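Local coordinates for protein putative peptidyl-prolyl cis-trans isomerase Cbf2 (Campylobacter jejuni, PDB 3RFW) that acts as a SurA-like chaperone and probably catalyses cis-trans isomerisation of peptidyl-prolyl bonds through a parvulin-type rotamase domain, at residues 13-18 with 42-47; 175-180 with 199-204. One frame throughout, in Å; residues are numbered along the deposited sequence.

The two contacts sit on opposite sides of the centre of an elongated chain: contact 1 lies about 37 Å from it and contact 2 about 33 Å. Their own centres are about 69 Å apart, and their nearest atoms about 57 Å, so neither can touch the other. Contact 1 joins two helices in the part of the SurA-like chaperone that also packs against the second subunit. Contact 2 joins a helix to a strand inside the PpiC rotamase domain, beside a probable active site, and no other chain of the assembly meets its segments. One is fastened by a hydroxyl-carboxylate bond from a buried tyrosine, the other by aromatic and aliphatic packing.

Contact 1 of 2, residues 13-18 with 42-47; sequences DTEVSE and QQYIMQ
Y44 reaches out from helix 34-56 and gives its phenol hydroxyl to E15 near the start of helix 13-24: OH donates to E15 OE2 over 2.7 Å. The lone pair used is the anti one, facing away from OE1, and carboxylate and ring planes stand 72° apart. The acceptor lies near the plane of the ring, at its edge, as expected for a phenol donor. E15 also lays its aliphatic part beside the hydroxyl, with CG 3.5 Å from Y44 OH. V16 supplies the apolar side of the contact: its CA stands over one face of the ring, toward the rim, and its CG2 lies 4.0 Å from Y44 CD1.

Torsions explain the reach. Y44 holds CG anti to its backbone N (chi1 177°), which carries the ring across to the other helix, where Y44 CA and V16 CA come within 6.4 Å. In E15, CG stands between backbone N and carbonyl carbon (chi1 70°) and the chain runs extended beyond it, which carries the carboxylate to S12, where OE1 accepts S12 N, the N3-to-N-cap half of a capping box.

Further out, F19 meets the Y44 ring edge-to-face, while I11 touches both Y44 and V16. On the neighbouring I45, Y251 of the second subunit packs, placing this helix pair next to the dimer interface.

With each carboxylate oxygen of E15 taking a separate donor, close to a helix N-terminus, the charged form is probably stabilised and the group's rotation fixed.

Contact 2 of 2, residues 175-180 with 199-204; sequences KPFTDA and GYHVIL
In the parvulin-type fold, helix 175-183 packs over the sheet at strand 199-213, and this contact borders what is probably the isomerase site. The axes of segments 175-180 and 199-204 approach to 10.0 Å, their N-to-C directions 32° apart. H201 and I203, alternate residues of the strand, both point to the helix, whereas V202 points away, toward helices 123-133 and 138-152.

F177 fits between the two. I203 CD1 rests over a face of the phenyl ring in a CH-pi contact, 3.6 Å from the F177 ring centroid and 24° off the normal. F177 CD2 lies over a face of the imidazole, 3.5 Å from H201 ND1. The two rings meet obliquely, with centroids of F177 and H201 5.1 Å apart and planes at 55°. The phenyl gets there because its CG is anti to the backbone N. A180 CB adds a looser apolar touch to I203 CD1.

H117 of the adjoining strand meets both F177 and H201, consistent with the paired histidines of parvulin active sites. H201 NE2 is hydrogen-bonded to T196 OG1, so polar anchoring at one nitrogen and phenyl packing beside ND1 probably hold the imidazole in its orientation.

Contact 1 of 2, residues 13-18 with 42-47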
ATOM      1  N   ASP A  13       5.219 -38.898  -6.604  1.00 38.77           N
ATOM      2  CA  ASP A  13       5.871 -37.685  -6.156  1.00 40.22           C
ATOM      3  C   ASP A  13       5.920 -36.624  -7.252  1.00 39.54           C
ATOM      4  O   ASP A  13       5.767 -35.426  -6.977  1.00 42.36           O
ATOM      5  CB  ASP A  13       7.278 -37.982  -5.628  1.00 42.11           C
ATOM      6  CG  ASP A  13       8.170 -38.649  -6.667  1.00 44.60           C
ATOM      7  OD1 ASP A  13       7.720 -38.927  -7.804  1.00 46.28           O
ATOM      8  OD2 ASP A  13       9.333 -38.905  -6.330  1.00 51.01           O
ATOM      9  N   THR A  14       6.024 -37.088  -8.490  1.00 37.39           N
ATOM     10  CA  THR A  14       5.948 -36.273  -9.692  1.00 35.68           C
ATOM     11  C   THR A  14       4.727 -35.350  -9.754  1.00 37.69           C
ATOM     12  O   THR A  14       4.845 -34.163 -10.109  1.00 37.36           O
ATOM     13  CB  THR A  14       5.883 -37.188 -10.951  1.00 39.02           C
ATOM     14  OG1 THR A  14       6.817 -38.272 -10.820  1.00 40.32           O
ATOM     15  CG2 THR A  14       6.210 -36.394 -12.207  1.00 35.69           C
ATOM     16  N   GLU A  15       3.540 -35.921  -9.575  1.00 33.56           N
ATOM     17  CA  GLU A  15       2.335 -35.122  -9.696  1.00 34.57           C
ATOM     18  C   GLU A  15       2.145 -34.186  -8.496  1.00 33.22           C
ATOM     19  O   GLU A  15       1.571 -33.123  -8.649  1.00 32.05           O
ATOM     20  CB  GLU A  15       1.095 -35.993  -9.928  1.00 35.39           C
ATOM     21  CG  GLU A  15       0.662 -36.828  -8.704  1.00 38.74           C
ATOM     22  CD  GLU A  15      -0.329 -37.929  -9.077  1.00 41.17           C
ATOM     23  OE1 GLU A  15       0.110 -39.087  -9.156  1.00 43.26           O
ATOM     24  OE2 GLU A  15      -1.533 -37.638  -9.304  1.00 39.34           O
ATOM     25  N   VAL A  16       2.576 -34.612  -7.307  1.00 32.57           N
ATOM     26  CA  VAL A  16       2.532 -33.753  -6.142  1.00 34.20           C
ATOM     27  C   VAL A  16       3.469 -32.557  -6.347  1.00 36.60           C
ATOM     28  O   VAL A  16       3.090 -31.405  -6.140  1.00 35.53           O
ATOM     29  CB  VAL A  16       2.955 -34.505  -4.894  1.00 33.77           C
ATOM     30  CG1 VAL A  16       3.023 -33.528  -3.716  1.00 33.35           C
ATOM     31  CG2 VAL A  16       1.932 -35.684  -4.594  1.00 34.57           C
ATOM     32  N   SER A  17       4.716 -32.882  -6.673  1.00 37.94           N
ATOM     33  CA  SER A  17       5.741 -31.933  -7.033  1.00 40.10           C
ATOM     34  C   SER A  17       5.309 -30.924  -8.108  1.00 40.42           C
ATOM     35  O   SER A  17       5.426 -29.722  -7.892  1.00 41.39           O
ATOM     36  CB  SER A  17       6.998 -32.685  -7.462  1.00 40.31           C
ATOM     37  OG  SER A  17       8.019 -31.789  -7.862  1.00 48.23           O
ATOM     38  N   GLU A  18       4.704 -31.396  -9.200  1.00 40.27           N
ATOM     39  CA  GLU A  18       4.223 -30.489 -10.236  1.00 41.11           C
ATOM     40  C   GLU A  18       3.083 -29.616  -9.761  1.00 40.54           C
ATOM     41  O   GLU A  18       2.982 -28.438 -10.153  1.00 39.51           O
ATOM     42  CB  GLU A  18       3.824 -31.241 -11.512  1.00 41.92           C
ATOM     43  CG  GLU A  18       4.963 -32.088 -12.080  1.00 50.70           C
ATOM     44  CD  GLU A  18       4.893 -32.278 -13.600  1.00 62.85           C
ATOM     45  OE1 GLU A  18       5.404 -31.379 -14.316  1.00 59.82           O
ATOM     46  OE2 GLU A  18       4.437 -33.369 -14.061  1.00 63.87           O
ATOM     47  N   GLN A  42      -0.955 -34.881   1.653  1.00 38.59           N
ATOM     48  CA  GLN A  42      -2.335 -34.846   2.181  1.00 41.55           C
ATOM     49  C   GLN A  42      -3.167 -33.819   1.442  1.00 38.42           C
ATOM     50  O   GLN A  42      -4.293 -34.078   1.074  1.00 37.61           O
ATOM     51  CB  GLN A  42      -2.365 -34.437   3.669  1.00 40.67           C
ATOM     52  CG  GLN A  42      -1.944 -35.513   4.659  1.00 52.26           C
ATOM     53  CD  GLN A  42      -2.346 -35.150   6.094  1.00 67.24           C
ATOM     54  OE1 GLN A  42      -1.531 -35.218   7.022  1.00 66.81           O
ATOM     55  NE2 GLN A  42      -3.594 -34.696   6.261  1.00 62.32           N
ATOM     56  N   GLN A  43      -2.663 -32.595   1.414  1.00 38.11           N
ATOM     57  CA  GLN A  43      -3.328 -31.526   0.700  1.00 37.11           C
ATOM     58  C   GLN A  43      -3.663 -31.914  -0.765  1.00 36.10           C
ATOM     59  O   GLN A  43      -4.792 -31.722  -1.231  1.00 34.04           O
ATOM     60  CB  GLN A  43      -2.460 -30.282   0.751  1.00 35.10           C
ATOM     61  CG  GLN A  43      -3.154 -29.061   0.200  1.00 48.25           C
ATOM     62  CD  GLN A  43      -2.487 -27.757   0.633  1.00 59.57           C
ATOM     63  OE1 GLN A  43      -1.609 -27.738   1.524  1.00 62.26           O
ATOM     64  NE2 GLN A  43      -2.909 -26.656   0.016  1.00 53.49           N
ATOM     65  N   TYR A  44      -2.724 -32.578  -1.430  1.00 31.94           N
ATOM     66  CA  TYR A  44      -2.883 -32.944  -2.837  1.00 31.33           C
ATOM     67  C   TYR A  44      -3.931 -34.032  -3.011  1.00 30.58           C
ATOM     68  O   TYR A  44      -4.818 -33.932  -3.885  1.00 32.32           O
ATOM     69  CB  TYR A  44      -1.538 -33.398  -3.439  1.00 29.79           C
ATOM     70  CG  TYR A  44      -1.664 -33.869  -4.887  1.00 32.57           C
ATOM     71  CD1 TYR A  44      -1.945 -35.203  -5.183  1.00 30.44           C
ATOM     72  CD2 TYR A  44      -1.656 -32.952  -5.940  1.00 32.54           C
ATOM     73  CE1 TYR A  44      -2.224 -35.620  -6.479  1.00 32.58           C
ATOM     74  CE2 TYR A  44      -1.883 -33.371  -7.264  1.00 37.71           C
ATOM     75  CZ  TYR A  44      -2.150 -34.701  -7.529  1.00 37.56           C
ATOM     76  OH  TYR A  44      -2.335 -35.121  -8.838  1.00 37.54           O
ATOM     77  N   ILE A  45      -3.924 -34.994  -2.084  1.00 30.31           N
ATOM     78  CA  ILE A  45      -4.947 -36.065  -2.049  1.00 28.74           C
ATOM     79  C   ILE A  45      -6.344 -35.482  -1.821  1.00 26.93           C
ATOM     80  O   ILE A  45      -7.338 -35.877  -2.436  1.00 27.81           O
ATOM     81  CB  ILE A  45      -4.574 -37.112  -0.923  1.00 29.71           C
ATOM     82  CG1 ILE A  45      -3.363 -37.941  -1.394  1.00 31.60           C
ATOM     83  CG2 ILE A  45      -5.778 -37.980  -0.604  1.00 27.36           C
ATOM     84  CD1 ILE A  45      -2.632 -38.716  -0.308  1.00 40.40           C
ATOM     85  N   MET A  46      -6.416 -34.476  -0.973  1.00 28.12           N
ATOM     86  CA  MET A  46      -7.691 -33.806  -0.706  1.00 30.31           C
ATOM     87  C   MET A  46      -8.193 -33.092  -1.962  1.00 30.74           C
ATOM     88  O   MET A  46      -9.378 -33.215  -2.329  1.00 32.08           O
ATOM     89  CB  MET A  46      -7.541 -32.830   0.475  1.00 31.42           C
ATOM     90  CG  MET A  46      -8.693 -31.818   0.635  1.00 43.84           C
ATOM     91  SD  MET A  46     -10.096 -32.695   1.347  1.00 64.14           S
ATOM     92  CE  MET A  46      -9.388 -32.976   2.983  1.00 63.43           C
ATOM     93  N   GLN A  47      -7.299 -32.355  -2.621  1.00 29.67           N
ATOM     94  CA  GLN A  47      -7.568 -31.783  -3.967  1.00 32.21           C
ATOM     95  C   GLN A  47      -8.012 -32.874  -4.950  1.00 28.45           C
ATOM     96  O   GLN A  47      -9.033 -32.767  -5.561  1.00 30.57           O
ATOM     97  CB  GLN A  47      -6.312 -31.025  -4.488  1.00 31.15           C
ATOM     98  CG  GLN A  47      -6.416 -30.402  -5.911  1.00 35.50           C
ATOM     99  CD  GLN A  47      -5.908 -31.327  -7.044  1.00 40.07           C
ATOM    100  OE1 GLN A  47      -5.329 -32.403  -6.811  1.00 40.25           O
ATOM    101  NE2 GLN A  47      -6.091 -30.884  -8.275  1.00 40.78           N
TER

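Contact 2 of 2, residues 175-180 with 199-204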
ATOM      1  N   LYS A 175      12.327  30.894  -5.700  1.00 74.11           N
ATOM      2  CA  LYS A 175      13.698  31.098  -6.158  1.00 71.58           C
ATOM      3  C   LYS A 175      14.484  32.061  -5.255  1.00 69.23           C
ATOM      4  O   LYS A 175      15.621  31.774  -4.882  1.00 68.68           O
ATOM      5  CB  LYS A 175      13.725  31.575  -7.615  1.00 72.64           C
ATOM      6  N   PRO A 176      13.882  33.209  -4.903  1.00 65.76           N
ATOM      7  CA  PRO A 176      14.652  34.190  -4.133  1.00 63.76           C
ATOM      8  C   PRO A 176      15.158  33.636  -2.783  1.00 62.15           C
ATOM      9  O   PRO A 176      16.279  33.945  -2.368  1.00 61.40           O
ATOM     10  CB  PRO A 176      13.660  35.353  -3.929  1.00 63.56           C
ATOM     11  CG  PRO A 176      12.295  34.807  -4.347  1.00 63.13           C
ATOM     12  CD  PRO A 176      12.578  33.735  -5.346  1.00 65.25           C
ATOM     13  N   PHE A 177      14.351  32.800  -2.129  1.00 60.05           N
ATOM     14  CA  PHE A 177      14.784  32.091  -0.919  1.00 57.17           C
ATOM     15  C   PHE A 177      15.862  31.054  -1.273  1.00 57.21           C
ATOM     16  O   PHE A 177      16.965  31.061  -0.714  1.00 56.85           O
ATOM     17  CB  PHE A 177      13.577  31.412  -0.239  1.00 56.65           C
ATOM     18  CG  PHE A 177      13.893  30.808   1.106  1.00 51.19           C
ATOM     19  CD1 PHE A 177      14.280  29.479   1.211  1.00 48.59           C
ATOM     20  CD2 PHE A 177      13.845  31.585   2.264  1.00 52.85           C
ATOM     21  CE1 PHE A 177      14.610  28.913   2.454  1.00 42.54           C
ATOM     22  CE2 PHE A 177      14.213  31.045   3.505  1.00 48.46           C
ATOM     23  CZ  PHE A 177      14.594  29.698   3.589  1.00 46.95           C
ATOM     24  N   THR A 178      15.521  30.188  -2.223  1.00 56.40           N
ATOM     25  CA  THR A 178      16.415  29.194  -2.811  1.00 58.09           C
ATOM     26  C   THR A 178      17.776  29.760  -3.253  1.00 57.65           C
ATOM     27  O   THR A 178      18.820  29.182  -2.947  1.00 58.34           O
ATOM     28  CB  THR A 178      15.698  28.518  -4.005  1.00 58.44           C
ATOM     29  OG1 THR A 178      14.562  27.806  -3.513  1.00 61.08           O
ATOM     30  CG2 THR A 178      16.599  27.559  -4.737  1.00 59.08           C
ATOM     31  N   ASP A 179      17.756  30.886  -3.958  1.00 56.32           N
ATOM     32  CA  ASP A 179      18.976  31.566  -4.371  1.00 57.09           C
ATOM     33  C   ASP A 179      19.896  31.882  -3.196  1.00 55.24           C
ATOM     34  O   ASP A 179      21.082  31.552  -3.218  1.00 56.57           O
ATOM     35  CB  ASP A 179      18.657  32.854  -5.149  1.00 58.67           C
ATOM     36  CG  ASP A 179      18.225  32.583  -6.599  1.00 62.17           C
ATOM     37  OD1 ASP A 179      18.203  31.398  -7.023  1.00 58.79           O
ATOM     38  OD2 ASP A 179      17.888  33.563  -7.303  1.00 65.53           O
ATOM     39  N   ALA A 180      19.376  32.553  -2.180  1.00 52.05           N
ATOM     40  CA  ALA A 180      20.237  32.910  -1.059  1.00 49.66           C
ATOM     41  C   ALA A 180      20.763  31.673  -0.316  1.00 47.47           C
ATOM     42  O   ALA A 180      21.929  31.635   0.088  1.00 47.55           O
ATOM     43  CB  ALA A 180      19.534  33.874  -0.109  1.00 48.92           C
ATOM     44  N   GLY A 199       7.475  37.724   3.149  1.00 67.59           N
ATOM     45  CA  GLY A 199       8.115  38.756   3.962  1.00 65.63           C
ATOM     46  C   GLY A 199       9.631  38.703   3.884  1.00 64.25           C
ATOM     47  O   GLY A 199      10.181  38.398   2.830  1.00 63.79           O
ATOM     48  N   TYR A 200      10.291  38.966   5.016  1.00 62.31           N
ATOM     49  CA  TYR A 200      11.756  39.093   5.099  1.00 60.48           C
ATOM     50  C   TYR A 200      12.352  37.956   5.932  1.00 59.55           C
ATOM     51  O   TYR A 200      11.985  37.789   7.100  1.00 58.77           O
ATOM     52  CB  TYR A 200      12.147  40.448   5.715  1.00 61.32           C
ATOM     53  CG  TYR A 200      11.818  41.640   4.835  1.00 65.48           C
ATOM     54  CD1 TYR A 200      10.599  42.314   4.952  1.00 70.26           C
ATOM     55  CD2 TYR A 200      12.685  42.039   3.829  1.00 68.33           C
ATOM     56  CE1 TYR A 200      10.278  43.376   4.103  1.00 70.71           C
ATOM     57  CE2 TYR A 200      12.368  43.091   2.977  1.00 72.50           C
ATOM     58  CZ  TYR A 200      11.165  43.745   3.113  1.00 69.26           C
ATOM     59  OH  TYR A 200      10.882  44.782   2.261  1.00 73.44           O
ATOM     60  N   HIS A 201      13.269  37.178   5.341  1.00 57.03           N
ATOM     61  CA  HIS A 201      13.844  36.014   6.028  1.00 53.99           C
ATOM     62  C   HIS A 201      15.291  36.224   6.436  1.00 53.90           C
ATOM     63  O   HIS A 201      16.070  36.812   5.701  1.00 53.65           O
ATOM     64  CB  HIS A 201      13.778  34.756   5.169  1.00 52.66           C
ATOM     65  CG  HIS A 201      12.526  34.625   4.368  1.00 53.07           C
ATOM     66  ND1 HIS A 201      11.779  33.465   4.349  1.00 56.26           N
ATOM     67  CD2 HIS A 201      11.913  35.482   3.520  1.00 52.84           C
ATOM     68  CE1 HIS A 201      10.777  33.605   3.500  1.00 51.23           C
ATOM     69  NE2 HIS A 201      10.835  34.819   2.984  1.00 52.34           N
ATOM     70  N   VAL A 202      15.664  35.633   7.563  1.00 53.26           N
ATOM     71  CA  VAL A 202      17.050  35.312   7.840  1.00 52.05           C
ATOM     72  C   VAL A 202      17.267  33.798   7.770  1.00 52.16           C
ATOM     73  O   VAL A 202      16.581  33.025   8.450  1.00 52.36           O
ATOM     74  CB  VAL A 202      17.472  35.838   9.237  1.00 52.90           C
ATOM     75  CG1 VAL A 202      18.961  35.604   9.478  1.00 49.72           C
ATOM     76  CG2 VAL A 202      17.106  37.337   9.383  1.00 50.11           C
ATOM     77  N   ILE A 203      18.273  33.386   7.003  1.00 50.57           N
ATOM     78  CA  ILE A 203      18.541  31.964   6.756  1.00 47.82           C
ATOM     79  C   ILE A 203      19.860  31.553   7.407  1.00 47.85           C
ATOM     80  O   ILE A 203      20.865  32.283   7.320  1.00 48.23           O
ATOM     81  CB  ILE A 203      18.637  31.700   5.267  1.00 47.96           C
ATOM     82  CG1 ILE A 203      17.426  32.302   4.543  1.00 46.41           C
ATOM     83  CG2 ILE A 203      18.792  30.208   4.989  1.00 48.03           C
ATOM     84  CD1 ILE A 203      17.331  31.888   3.096  1.00 41.82           C
ATOM     85  N   LEU A 204      19.834  30.442   8.137  1.00 44.26           N
ATOM     86  CA  LEU A 204      21.067  29.793   8.573  1.00 46.79           C
ATOM     87  C   LEU A 204      21.248  28.449   7.854  1.00 46.91           C
ATOM     88  O   LEU A 204      20.398  27.569   7.968  1.00 45.74           O
ATOM     89  CB  LEU A 204      21.061  29.573  10.085  1.00 44.57           C
ATOM     90  CG  LEU A 204      22.163  28.663  10.607  1.00 46.17           C
ATOM     91  CD1 LEU A 204      23.552  29.297  10.413  1.00 41.10           C
ATOM     92  CD2 LEU A 204      21.913  28.323  12.055  1.00 47.03           C
TER